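PDB 3VAA: shikimate kinase from Bacteroides thetaiotaomicron, which probably catalyses the magnesium-dependent transfer of a phosphate group from ATP to the 3-hydroxyl of shikimate, a step on the pathway to chorismate. Local coordinates for residues R27-G32 against V97-G102; I54-Y59 against H89-F94; G119-L124 against T169-I174. All blocks are in the same frame, centred on the assembly; numbering follows the deposited sequence. Where two conformers were deposited one is given.

Interaction 1 of 3, residues R27-G32 against V97-G102; sequences RIFLTG and VVISTG
The phenyl ring of Phe29 meets Ile99 along one flank, CD1 and CE1 running beside the isoleucine; CE1 comes to 3.8 Å from Ile99 CD1, which approaches obliquely. Both side chains point the same way, Phe29 CG and Ile99 CG1 anti to the carbonyl carbon (Phe29 chi1 -66°), which keeps them side by side. Met115 and Thr118 of helix 111-118 also touch the Phe29 side chain. On the other side of the sheet Leu30 CD1 lies 3.9 Å from Val98 CG1, while Phe45 of helix 38-49 touches both Ile28 and Val98. The backbones between these layers run parallel, 19° apart: strands 27-31 and 97-100 are neighbours inside the five-stranded sheet, order 2-3-1-4-5, of the nucleoside-monophosphate-kinase-like fold. Their ladder is regular: Ile28 N donates to Val97 O, Ile99 N to Ile28 O, and Leu30 N to Ile99 O at 2.8 Å. Leu30 O is gripped twice, by Thr101 N at 3.1 Å and by Thr101 OG1 at 2.8 Å, the hydroxyl tilted 24° from the carbonyl plane. Beyond the ladder a water accepts from Gly32 N and donates to Thr101 OG1 and Gly102 O. Lys38 NZ, of the predicted ATP site, bonds to Gly32 O and Thr101 O.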
loop_
_atom_site.group_PDB
_atom_site.type_symbol
_atom_site.label_atom_id
_atom_site.label_comp_id
_atom_site.label_asym_id
_atom_site.label_seq_id
_atom_site.Cartn_x
_atom_site.Cartn_y
_atom_site.Cartn_z
ATOM N N ARG A 27 -2.884 9.362 12.321
ATOM C CA ARG A 27 -2.229 9.399 11.000
ATOM C C ARG A 27 -1.589 8.030 10.764
ATOM O O ARG A 27 -0.570 7.675 11.385
ATOM C CB ARG A 27 -1.198 10.520 10.869
ATOM C CG ARG A 27 -0.538 10.618 9.467
ATOM C CD ARG A 27 0.570 11.634 9.492
ATOM N NE ARG A 27 0.053 12.961 9.737
ATOM C CZ ARG A 27 0.601 13.880 10.529
ATOM N NH1 ARG A 27 1.697 13.642 11.244
ATOM N NH2 ARG A 27 0.019 15.060 10.623
ATOM N N ILE A 28 -2.213 7.253 9.881
ATOM C CA ILE A 28 -1.768 5.900 9.570
ATOM C C ILE A 28 -1.289 5.775 8.131
ATOM O O ILE A 28 -1.914 6.317 7.214
ATOM C CB ILE A 28 -2.969 4.879 9.731
ATOM C CG1 ILE A 28 -3.687 5.051 11.069
ATOM C CG2 ILE A 28 -2.488 3.431 9.528
ATOM C CD1 ILE A 28 -2.838 4.836 12.246
ATOM N N PHE A 29 -0.164 5.088 7.927
ATOM C CA PHE A 29 0.340 4.821 6.571
ATOM C C PHE A 29 0.268 3.307 6.348
ATOM O O PHE A 29 0.745 2.551 7.170
ATOM C CB PHE A 29 1.794 5.234 6.401
ATOM C CG PHE A 29 2.038 6.698 6.494
ATOM C CD1 PHE A 29 1.804 7.513 5.413
ATOM C CD2 PHE A 29 2.565 7.257 7.663
ATOM C CE1 PHE A 29 2.056 8.855 5.488
ATOM C CE2 PHE A 29 2.820 8.611 7.747
ATOM C CZ PHE A 29 2.550 9.412 6.676
ATOM N N LEU A 30 -0.314 2.887 5.228
ATOM C CA LEU A 30 -0.367 1.471 4.884
ATOM C C LEU A 30 0.585 1.234 3.725
ATOM O O LEU A 30 0.604 1.991 2.731
ATOM C CB LEU A 30 -1.790 1.030 4.519
ATOM C CG LEU A 30 -2.866 1.335 5.567
ATOM C CD1 LEU A 30 -4.261 0.942 5.055
ATOM C CD2 LEU A 30 -2.588 0.682 6.906
ATOM N N THR A 31 1.385 0.179 3.864
ATOM C CA THR A 31 2.379 -0.189 2.893
ATOM C C THR A 31 2.252 -1.680 2.570
ATOM O O THR A 31 1.708 -2.466 3.364
ATOM C CB THR A 31 3.812 0.084 3.407
ATOM O OG1 THR A 31 4.104 -0.774 4.511
ATOM C CG2 THR A 31 3.998 1.583 3.834
ATOM N N GLY A 32 2.782 -2.072 1.426
ATOM C CA GLY A 32 2.737 -3.469 1.020
ATOM C C GLY A 32 2.600 -3.592 -0.479
ATOM O O GLY A 32 2.478 -2.598 -1.188
ATOM N N VAL A 97 -6.341 10.767 9.389
ATOM C CA VAL A 97 -6.417 10.196 8.069
ATOM C C VAL A 97 -5.725 8.839 8.017
ATOM O O VAL A 97 -4.846 8.543 8.827
ATOM C CB VAL A 97 -5.737 11.174 7.048
ATOM C CG1 VAL A 97 -4.239 11.356 7.357
ATOM C CG2 VAL A 97 -5.909 10.705 5.653
ATOM N N VAL A 98 -6.173 8.005 7.086
ATOM C CA VAL A 98 -5.527 6.737 6.783
ATOM C C VAL A 98 -5.033 6.909 5.363
ATOM O O VAL A 98 -5.812 7.276 4.474
ATOM C CB VAL A 98 -6.486 5.529 6.848
ATOM C CG1 VAL A 98 -5.745 4.266 6.377
ATOM C CG2 VAL A 98 -7.014 5.375 8.259
ATOM N N ILE A 99 -3.744 6.653 5.161
ATOM C CA ILE A 99 -3.080 6.860 3.892
ATOM C C ILE A 99 -2.489 5.579 3.323
ATOM O O ILE A 99 -1.683 4.930 3.954
ATOM C CB ILE A 99 -1.922 7.880 4.035
ATOM C CG1 ILE A 99 -2.461 9.217 4.542
ATOM C CG2 ILE A 99 -1.189 8.016 2.684
ATOM C CD1 ILE A 99 -1.423 10.209 5.022
ATOM N N SER A 100 -2.913 5.221 2.125
ATOM C CA SER A 100 -2.367 4.070 1.430
ATOM C C SER A 100 -1.282 4.548 0.450
ATOM O O SER A 100 -1.426 5.595 -0.196
ATOM C CB SER A 100 -3.448 3.331 0.676
ATOM O OG SER A 100 -2.859 2.286 -0.056
ATOM N N THR A 101 -0.194 3.796 0.367
ATOM C CA THR A 101 0.923 4.146 -0.496
ATOM C C THR A 101 1.087 3.097 -1.606
ATOM O O THR A 101 0.661 1.960 -1.460
ATOM C CB THR A 101 2.244 4.286 0.319
ATOM O OG1 THR A 101 2.551 3.039 0.945
ATOM C CG2 THR A 101 2.093 5.341 1.382
ATOM N N GLY A 102 1.676 3.500 -2.724
ATOM C CA GLY A 102 1.927 2.567 -3.825
ATOM C C GLY A 102 2.951 1.538 -3.378
ATOM O O GLY A 102 3.756 1.784 -2.469
HETATM O O HOH W 1 3.556 0.437 -0.022
#

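Interaction 2 of 3, residues I54-Y59 against H89-F94; sequences IDLDWY and HEVAEF
Tyr59 and Val91 pass one another in opposing senses, and the valine methyl CG1 sits over the centre of the tyrosine ring, 3.5 Å from the centroid and 9° off the ring normal, a CH-pi contact. Glu90 instead crosses Tyr59 at about a right angle: OE1 lies at the ring's edge, in its plane, with the carboxylate turned 80° against the ring. Tyr59 OH donates to Glu90 OE1 at 2.6 Å, nearly along the C-O axis of OE1. The other carboxylate oxygen, OE2, has a salt bridge to Arg63, so both ends of the group are held and its negative charge is probably balanced. Phe94 comes toward Tyr59 from the opposite direction, the planes 71° apart; Tyr59 CE1 lies at the phenyl edge, 3.8 Å from Phe94 CZ. Ile54 crosses Phe94 at about a right angle, with its CD1 tightly set at 3.3 Å from Phe94 CD2. Leu56 CD1 reaches Val91 CG2 at 4.1 Å. Asp55 N-caps the Tyr59 helix through a bond from Asp57 N to Asp55 OD1. Edge strand 53-55 of the sheet runs straight into helix 56-64, packed on the C-terminal end of helix 68-91; first-turn Asp57 probably binds substrate.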
loop_
_atom_site.group_PDB
_atom_site.type_symbol
_atom_site.label_atom_id
_atom_site.label_comp_id
_atom_site.label_asym_id
_atom_site.label_seq_id
_atom_site.Cartn_x
_atom_site.Cartn_y
_atom_site.Cartn_z
ATOM N N ILE A 54 -7.124 8.169 2.132
ATOM C CA ILE A 54 -6.432 8.763 0.993
ATOM C C ILE A 54 -5.472 7.743 0.352
ATOM O O ILE A 54 -4.596 7.209 1.024
ATOM C CB ILE A 54 -5.617 10.012 1.426
ATOM C CG1 ILE A 54 -6.552 11.074 2.014
ATOM C CG2 ILE A 54 -4.822 10.599 0.229
ATOM C CD1 ILE A 54 -5.837 12.322 2.461
ATOM N N ASP A 55 -5.648 7.483 -0.939
ATOM C CA ASP A 55 -4.737 6.627 -1.715
ATOM C C ASP A 55 -3.728 7.597 -2.353
ATOM O O ASP A 55 -4.105 8.499 -3.089
ATOM C CB ASP A 55 -5.525 5.874 -2.778
ATOM C CG ASP A 55 -4.665 5.041 -3.714
ATOM O OD1 ASP A 55 -3.440 5.198 -3.758
ATOM O OD2 ASP A 55 -5.244 4.209 -4.433
ATOM N N LEU A 56 -2.454 7.444 -2.040
ATOM C CA LEU A 56 -1.441 8.366 -2.572
ATOM C C LEU A 56 -1.441 8.467 -4.094
ATOM O O LEU A 56 -1.266 9.555 -4.635
ATOM C CB LEU A 56 -0.047 7.992 -2.064
ATOM C CG LEU A 56 1.110 8.948 -2.413
ATOM C CD1 LEU A 56 0.781 10.368 -2.031
ATOM C CD2 LEU A 56 2.404 8.461 -1.718
ATOM N N ASP A 57 -1.633 7.350 -4.789
ATOM C CA ASP A 57 -1.703 7.398 -6.256
ATOM C C ASP A 57 -2.838 8.280 -6.737
ATOM O O ASP A 57 -2.686 9.015 -7.736
ATOM C CB ASP A 57 -1.835 6.012 -6.851
ATOM C CG ASP A 57 -0.543 5.221 -6.806
ATOM O OD1 ASP A 57 0.521 5.780 -6.457
ATOM O OD2 ASP A 57 -0.597 4.022 -7.165
ATOM N N TRP A 58 -3.981 8.206 -6.054
ATOM C CA TRP A 58 -5.120 9.070 -6.404
ATOM C C TRP A 58 -4.738 10.524 -6.161
ATOM O O TRP A 58 -5.025 11.406 -6.986
ATOM C CB TRP A 58 -6.372 8.691 -5.591
ATOM C CG TRP A 58 -7.514 9.671 -5.690
ATOM C CD1 TRP A 58 -8.497 9.688 -6.631
ATOM C CD2 TRP A 58 -7.785 10.773 -4.804
ATOM N NE1 TRP A 58 -9.361 10.739 -6.397
ATOM C CE2 TRP A 58 -8.948 11.417 -5.281
ATOM C CE3 TRP A 58 -7.152 11.278 -3.656
ATOM C CZ2 TRP A 58 -9.501 12.539 -4.649
ATOM C CZ3 TRP A 58 -7.694 12.400 -3.031
ATOM C CH2 TRP A 58 -8.864 13.016 -3.532
ATOM N N TYR A 59 -4.078 10.775 -5.027
ATOM C CA TYR A 59 -3.675 12.140 -4.672
ATOM C C TYR A 59 -2.733 12.731 -5.739
ATOM O O TYR A 59 -2.872 13.891 -6.168
ATOM C CB TYR A 59 -3.042 12.141 -3.284
ATOM C CG TYR A 59 -2.688 13.502 -2.785
ATOM C CD1 TYR A 59 -3.628 14.287 -2.139
ATOM C CD2 TYR A 59 -1.406 14.026 -2.962
ATOM C CE1 TYR A 59 -3.307 15.554 -1.687
ATOM C CE2 TYR A 59 -1.079 15.276 -2.501
ATOM C CZ TYR A 59 -2.041 16.046 -1.872
ATOM O OH TYR A 59 -1.738 17.314 -1.405
ATOM N N HIS A 89 5.171 13.713 1.203
ATOM C CA HIS A 89 5.410 14.773 2.175
ATOM C C HIS A 89 4.210 15.692 2.354
ATOM O O HIS A 89 3.981 16.195 3.449
ATOM C CB HIS A 89 6.717 15.517 1.858
ATOM C CG HIS A 89 7.930 14.727 2.216
ATOM N ND1 HIS A 89 8.856 15.166 3.134
ATOM C CD2 HIS A 89 8.312 13.473 1.870
ATOM C CE1 HIS A 89 9.794 14.247 3.286
ATOM N NE2 HIS A 89 9.490 13.208 2.532
ATOM N N GLU A 90 3.450 15.917 1.295
ATOM C CA GLU A 90 2.246 16.723 1.405
ATOM C C GLU A 90 1.163 16.023 2.230
ATOM O O GLU A 90 0.580 16.629 3.134
ATOM C CB GLU A 90 1.686 17.080 0.029
ATOM C CG GLU A 90 2.508 18.075 -0.735
ATOM C CD GLU A 90 1.742 18.705 -1.888
ATOM O OE1 GLU A 90 0.560 18.352 -2.089
ATOM O OE2 GLU A 90 2.306 19.552 -2.603
ATOM N N VAL A 91 0.895 14.745 1.920
ATOM C CA VAL A 91 -0.195 14.039 2.624
ATOM C C VAL A 91 0.193 13.770 4.065
ATOM O O VAL A 91 -0.670 13.637 4.932
ATOM C CB VAL A 91 -0.650 12.735 1.896
ATOM C CG1 VAL A 91 -1.144 13.068 0.467
ATOM C CG2 VAL A 91 0.440 11.694 1.844
ATOM N N ALA A 92 1.483 13.695 4.338
ATOM C CA ALA A 92 1.962 13.451 5.698
ATOM C C ALA A 92 1.636 14.613 6.660
ATOM O O ALA A 92 1.769 14.464 7.875
ATOM C CB ALA A 92 3.449 13.160 5.679
ATOM N N GLU A 93 1.225 15.757 6.116
ATOM C CA GLU A 93 0.851 16.896 6.945
ATOM C C GLU A 93 -0.624 16.848 7.343
ATOM O O GLU A 93 -1.027 17.552 8.255
ATOM C CB GLU A 93 1.200 18.220 6.260
ATOM C CG GLU A 93 2.675 18.343 5.933
ATOM C CD GLU A 93 3.064 19.712 5.388
ATOM O OE1 GLU A 93 2.348 20.692 5.662
ATOM O OE2 GLU A 93 4.098 19.804 4.692
ATOM N N PHE A 94 -1.425 16.025 6.660
ATOM C CA PHE A 94 -2.840 15.868 7.021
ATOM C C PHE A 94 -2.996 15.184 8.386
ATOM O O PHE A 94 -2.198 14.316 8.749
ATOM C CB PHE A 94 -3.623 15.059 5.979
ATOM C CG PHE A 94 -3.514 15.579 4.568
ATOM C CD1 PHE A 94 -3.244 16.916 4.305
ATOM C CD2 PHE A 94 -3.763 14.730 3.502
ATOM C CE1 PHE A 94 -3.165 17.383 2.995
ATOM C CE2 PHE A 94 -3.709 15.196 2.190
ATOM C CZ PHE A 94 -3.404 16.520 1.939
#

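Interaction 3 of 3, residues G119-L124 against T169-I174; sequences GKTVFL and TQAQYI
Tyr173 crosses Lys120 obliquely, and its side chain can be followed outward from the strand. CB, on the same side of the sheet as Val122, lies 4.2 Å from Val122 CG2 and is close to Thr121 O. CG sits anti to the carbonyl carbon (chi1 -59°), and this turn carries the ring back along strand 120-125. CD2 then meets Thr121 O at 3.4 Å, the oxygen lying at the ring edge near its plane. Farther out, CE2 is 3.8 Å from Lys120 CB, and the hydroxyl OH accepts a weak hydrogen bond of 3.3 Å from Lys120 NZ, whose stronger partner is Leu197 O. The backbone joins in parallel pairing: Tyr173 N donates to Thr121 O and Phe123 N to Tyr173 O, the latter at 2.8 Å with 169° at the hydrogen. These bonds attach strand 173-176 to strand 120-125 as the outermost strand on this side of the five-stranded parallel sheet of the nucleoside-monophosphate-kinase-like fold. Across the sheet, Phe123 packs its CB on Ala171 CB at 3.7 Å and its CD2 on Ile174 CG2. A water accepts from Thr121 N and lies within bonding distance of Gly119 O and Gln172 OE1, while Asn116 OD1 receives Gln172 N.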
loop_
_atom_site.group_PDB
_atom_site.type_symbol
_atom_site.label_atom_id
_atom_site.label_comp_id
_atom_site.label_asym_id
_atom_site.label_seq_id
_atom_site.Cartn_x
_atom_site.Cartn_y
_atom_site.Cartn_z
ATOM N N GLY A 119 3.841 9.078 11.284
ATOM C CA GLY A 119 2.592 8.398 11.563
ATOM C C GLY A 119 2.823 6.940 11.879
ATOM O O GLY A 119 3.965 6.491 11.895
ATOM N N LYS A 120 1.740 6.225 12.162
ATOM C CA LYS A 120 1.801 4.801 12.483
ATOM C C LYS A 120 1.850 4.101 11.147
ATOM O O LYS A 120 0.871 4.127 10.390
ATOM C CB LYS A 120 0.572 4.352 13.280
ATOM C CG LYS A 120 0.465 4.933 14.699
ATOM C CD LYS A 120 -0.868 4.537 15.354
ATOM C CE LYS A 120 -0.981 5.001 16.824
ATOM N NZ LYS A 120 -0.086 4.232 17.731
ATOM N N THR A 121 2.966 3.438 10.883
ATOM C CA THR A 121 3.206 2.791 9.608
ATOM C C THR A 121 3.043 1.284 9.716
ATOM O O THR A 121 3.634 0.636 10.557
ATOM C CB THR A 121 4.598 3.221 9.078
ATOM O OG1 THR A 121 4.607 4.659 8.992
ATOM C CG2 THR A 121 4.885 2.631 7.701
ATOM N N VAL A 122 2.186 0.736 8.854
ATOM C CA VAL A 122 1.864 -0.673 8.867
ATOM C C VAL A 122 2.237 -1.355 7.557
ATOM O O VAL A 122 1.936 -0.837 6.467
ATOM C CB VAL A 122 0.325 -0.861 9.060
ATOM C CG1 VAL A 122 -0.033 -2.318 9.247
ATOM C CG2 VAL A 122 -0.191 -0.045 10.229
ATOM N N PHE A 123 2.926 -2.488 7.658
ATOM C CA PHE A 123 3.159 -3.326 6.491
ATOM C C PHE A 123 2.113 -4.433 6.472
ATOM O O PHE A 123 2.024 -5.219 7.434
ATOM C CB PHE A 123 4.556 -3.889 6.503
ATOM C CG PHE A 123 4.782 -5.029 5.555
ATOM C CD1 PHE A 123 4.297 -5.001 4.261
ATOM C CD2 PHE A 123 5.572 -6.103 5.944
ATOM C CE1 PHE A 123 4.528 -6.053 3.394
ATOM C CE2 PHE A 123 5.816 -7.155 5.081
ATOM C CZ PHE A 123 5.296 -7.129 3.804
ATOM N N LEU A 124 1.305 -4.465 5.407
ATOM C CA LEU A 124 0.320 -5.532 5.207
ATOM C C LEU A 124 1.059 -6.719 4.620
ATOM O O LEU A 124 1.328 -6.780 3.417
ATOM C CB LEU A 124 -0.830 -5.123 4.275
ATOM C CG LEU A 124 -1.904 -4.224 4.883
ATOM C CD1 LEU A 124 -1.338 -2.881 5.300
ATOM C CD2 LEU A 124 -3.074 -4.055 3.879
ATOM N N THR A 169 9.646 -4.418 5.609
ATOM C CA THR A 169 9.866 -4.910 6.978
ATOM C C THR A 169 10.388 -3.855 7.974
ATOM O O THR A 169 10.554 -4.147 9.146
ATOM C CB THR A 169 10.750 -6.175 6.969
ATOM O OG1 THR A 169 12.032 -5.880 6.390
ATOM C CG2 THR A 169 10.065 -7.294 6.185
ATOM N N GLN A 170 10.665 -2.643 7.502
ATOM C CA GLN A 170 11.084 -1.553 8.378
ATOM C C GLN A 170 9.874 -0.838 8.985
ATOM O O GLN A 170 10.032 0.021 9.847
ATOM C CB GLN A 170 11.935 -0.531 7.620
ATOM C CG GLN A 170 13.215 -1.060 7.042
ATOM C CD GLN A 170 13.929 -0.020 6.169
ATOM O OE1 GLN A 170 13.700 1.191 6.300
ATOM N NE2 GLN A 170 14.793 -0.490 5.272
ATOM N N ALA A 171 8.671 -1.181 8.526
ATOM C CA ALA A 171 7.460 -0.603 9.080
ATOM C C ALA A 171 7.393 -0.875 10.586
ATOM O O ALA A 171 7.745 -1.963 11.044
ATOM C CB ALA A 171 6.220 -1.198 8.386
ATOM N N GLN A 172 6.956 0.118 11.354
ATOM C CA GLN A 172 6.812 -0.065 12.797
ATOM C C GLN A 172 5.916 -1.244 13.121
ATOM O O GLN A 172 6.199 -2.010 14.052
ATOM C CB GLN A 172 6.232 1.181 13.465
ATOM C CG GLN A 172 6.074 0.989 14.976
ATOM C CD GLN A 172 5.536 2.200 15.705
ATOM O OE1 GLN A 172 5.120 3.186 15.098
ATOM N NE2 GLN A 172 5.536 2.122 17.034
ATOM N N TYR A 173 4.833 -1.403 12.355
ATOM C CA TYR A 173 3.881 -2.473 12.590
ATOM C C TYR A 173 3.804 -3.421 11.409
ATOM O O TYR A 173 3.778 -2.975 10.260
ATOM C CB TYR A 173 2.486 -1.901 12.816
ATOM C CG TYR A 173 2.368 -0.942 13.964
ATOM C CD1 TYR A 173 2.220 -1.404 15.270
ATOM C CD2 TYR A 173 2.366 0.431 13.749
ATOM C CE1 TYR A 173 2.101 -0.515 16.327
ATOM C CE2 TYR A 173 2.238 1.318 14.794
ATOM C CZ TYR A 173 2.106 0.838 16.080
ATOM O OH TYR A 173 1.972 1.722 17.122
ATOM N N ILE A 174 3.779 -4.724 11.694
ATOM C CA ILE A 174 3.649 -5.745 10.656
ATOM C C ILE A 174 2.349 -6.499 10.960
ATOM O O ILE A 174 2.185 -7.088 12.032
ATOM C CB ILE A 174 4.882 -6.666 10.552
ATOM C CG1 ILE A 174 6.145 -5.842 10.215
ATOM C CG2 ILE A 174 4.676 -7.737 9.461
ATOM C CD1 ILE A 174 7.417 -6.678 10.051
HETATM O O HOH W 2 5.318 3.949 12.602
#

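Overall arrangement
All three contacts reach one parallel sheet, ordered 53-55, 97-100, 27-31, 120-125, 173-176. Interaction 1 lies at its middle; the centres of interactions 2 and 3 are each about 9 Å from it and about 17 Å from each other, with nearest atoms about 7 Å apart. Arg27 joins all three: its NE bonds to Phe94 O of interaction 2 and its O accepts from Lys120 N of interaction 3. Ser100 O and Leu56 N form another link, at 2.8 Å. Along the chain, interaction 2 is nested within the loop closed by interaction 1, and interaction 3 follows. Strand 27-31 leads into the predicted ATP-binding loop and strand 53-55 into Asp57's helix, so both sites probably share one sheet end.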